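Local coordinates for enoyl-CoA hydratase (Mycobacterium thermoresistibile, PDB 3T3W), which probably catalyses the hydration of enoyl-CoA thioesters in lipid metabolism, as a hexameric member of the crotonase family, at residues F[25-30]-F[209-214]. Residues are numbered along the deposited sequence; the frame is centred on the assembly and turned at random.
Sequences DVSDRI and ETRALA
R211 reaches from its helix to the turn at S27 and D28 and spends NH2 on both residues. A salt bridge joins R211 NH2 to D28 OD2 at 3.0 Å; the oxygen lies in the guanidinium plane and offers its anti lone pair, although carboxylate and guanidinium are turned 64° apart. R211 NH2 also donates to S27 O at 3.1 Å, coming from above the carbonyl plane, while I30 N binds that oxygen from the opposite face and closes the turn. A weak bond from NH2 to S27 OG adds a third acceptor. I30 CD1 sits over the centre of one guanidinium face, 3.8 Å from R211 CZ, and also packs on A214 CB at 3.7 Å. R211 reaches across to the turn with CG anti to the backbone N (chi1 -169°) and the chain extended to NE. In the second shell, S27 OG donates to D25 OD2, and a water accepts from R211 NH1 while lying near D25 OD2 and I30 O. I30 and A214 both continue onto V69 of strand 67-72. The arrangement ties a beta-hairpin closed by a type I' turn, made by strands 22-27 and 30-35 of the crotonase-fold sheet, to helix 206-217 packed against that sheet.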
loop_
_atom_site.group_PDB
_atom_site.type_symbol
_atom_site.label_atom_id
_atom_site.label_comp_id
_atom_site.label_asym_id
_atom_site.label_seq_id
_atom_site.Cartn_x
_atom_site.Cartn_y
_atom_site.Cartn_z
ATOM N N ASP F 25 -13.346 36.204 10.259
ATOM C CA ASP F 25 -12.772 37.522 9.867
ATOM C C ASP F 25 -11.827 37.273 8.708
ATOM O O ASP F 25 -11.040 36.331 8.769
ATOM C CB ASP F 25 -11.926 38.132 11.010
ATOM C CG ASP F 25 -11.073 39.346 10.558
ATOM O OD1 ASP F 25 -11.713 40.399 10.457
ATOM O OD2 ASP F 25 -9.809 39.268 10.265
ATOM N N VAL F 26 -11.873 38.120 7.682
ATOM C CA VAL F 26 -10.868 38.095 6.638
ATOM C C VAL F 26 -10.156 39.444 6.629
ATOM O O VAL F 26 -10.787 40.498 6.479
ATOM C CB VAL F 26 -11.479 37.831 5.252
ATOM C CG1 VAL F 26 -10.439 38.006 4.122
ATOM C CG2 VAL F 26 -12.124 36.466 5.217
ATOM N N SER F 27 -8.850 39.406 6.784
ATOM C CA SER F 27 -8.025 40.594 6.576
ATOM C C SER F 27 -6.599 40.212 6.238
ATOM O O SER F 27 -6.114 39.176 6.691
ATOM C CB SER F 27 -8.065 41.516 7.787
ATOM O OG SER F 27 -7.687 40.826 8.940
ATOM N N ASP F 28 -5.936 41.041 5.422
ATOM C CA ASP F 28 -4.554 40.796 5.053
ATOM C C ASP F 28 -4.339 39.365 4.480
ATOM O O ASP F 28 -3.316 38.734 4.765
ATOM C CB ASP F 28 -3.629 40.975 6.287
ATOM C CG ASP F 28 -3.841 42.299 7.007
ATOM O OD1 ASP F 28 -3.761 43.317 6.319
ATOM O OD2 ASP F 28 -4.113 42.282 8.242
ATOM N N ARG F 29 -5.295 38.894 3.694
ATOM C CA ARG F 29 -5.298 37.568 3.035
ATOM C C ARG F 29 -5.359 36.375 4.011
ATOM O O ARG F 29 -5.082 35.227 3.614
ATOM C CB ARG F 29 -4.127 37.408 2.045
ATOM C CG ARG F 29 -4.098 38.536 0.998
ATOM C CD ARG F 29 -3.221 38.199 -0.188
ATOM N NE ARG F 29 -3.733 36.988 -0.819
ATOM C CZ ARG F 29 -4.750 36.922 -1.686
ATOM N NH1 ARG F 29 -5.374 38.020 -2.130
ATOM N NH2 ARG F 29 -5.121 35.732 -2.137
ATOM N N ILE F 30 -5.760 36.645 5.250
ATOM C CA ILE F 30 -5.879 35.575 6.277
ATOM C C ILE F 30 -7.345 35.505 6.658
ATOM O O ILE F 30 -7.924 36.524 7.001
ATOM C CB ILE F 30 -5.030 35.906 7.535
ATOM C CG1 ILE F 30 -3.546 36.024 7.178
ATOM C CG2 ILE F 30 -5.234 34.810 8.610
ATOM C CD1 ILE F 30 -2.702 36.677 8.257
ATOM N N GLU F 209 1.841 35.109 17.485
ATOM C CA GLU F 209 2.765 34.214 16.774
ATOM C C GLU F 209 2.094 33.533 15.610
ATOM O O GLU F 209 2.698 33.393 14.550
ATOM C CB GLU F 209 3.303 33.114 17.682
ATOM C CG GLU F 209 4.133 33.589 18.863
ATOM C CD GLU F 209 5.626 33.408 18.695
ATOM O OE1 GLU F 209 6.078 32.876 17.662
ATOM O OE2 GLU F 209 6.356 33.837 19.618
ATOM N N THR F 210 0.850 33.069 15.807
ATOM C CA THR F 210 0.108 32.417 14.747
ATOM C C THR F 210 -0.167 33.353 13.577
ATOM O O THR F 210 0.012 32.973 12.417
ATOM C CB THR F 210 -1.211 31.803 15.295
ATOM O OG1 THR F 210 -0.865 30.880 16.325
ATOM C CG2 THR F 210 -1.982 31.046 14.224
ATOM N N ARG F 211 -0.614 34.562 13.869
ATOM C CA ARG F 211 -0.912 35.492 12.811
ATOM C C ARG F 211 0.369 35.902 12.065
ATOM O O ARG F 211 0.366 36.097 10.850
ATOM C CB ARG F 211 -1.654 36.707 13.310
ATOM C CG ARG F 211 -2.167 37.516 12.124
ATOM C CD ARG F 211 -3.195 38.541 12.518
ATOM N NE ARG F 211 -3.627 39.283 11.348
ATOM C CZ ARG F 211 -4.655 38.958 10.569
ATOM N NH1 ARG F 211 -5.377 37.887 10.818
ATOM N NH2 ARG F 211 -4.976 39.761 9.556
ATOM N N ALA F 212 1.477 36.012 12.786
ATOM C CA ALA F 212 2.741 36.397 12.145
ATOM C C ALA F 212 3.182 35.318 11.145
ATOM O O ALA F 212 3.626 35.612 10.027
ATOM C CB ALA F 212 3.839 36.642 13.195
ATOM N N LEU F 213 3.055 34.059 11.558
ATOM C CA LEU F 213 3.352 32.942 10.690
ATOM C C LEU F 213 2.407 32.914 9.474
ATOM O O LEU F 213 2.850 32.746 8.341
ATOM C CB LEU F 213 3.296 31.635 11.487
ATOM C CG LEU F 213 3.446 30.325 10.700
ATOM C CD1 LEU F 213 4.815 30.308 10.024
ATOM C CD2 LEU F 213 3.223 29.108 11.611
ATOM N N ALA F 214 1.108 33.101 9.707
ATOM C CA ALA F 214 0.120 33.168 8.619
ATOM C C ALA F 214 0.476 34.259 7.618
ATOM O O ALA F 214 0.424 34.046 6.414
ATOM C CB ALA F 214 -1.283 33.404 9.209
HETATM O O HOH W 1 -7.923 37.297 9.668
#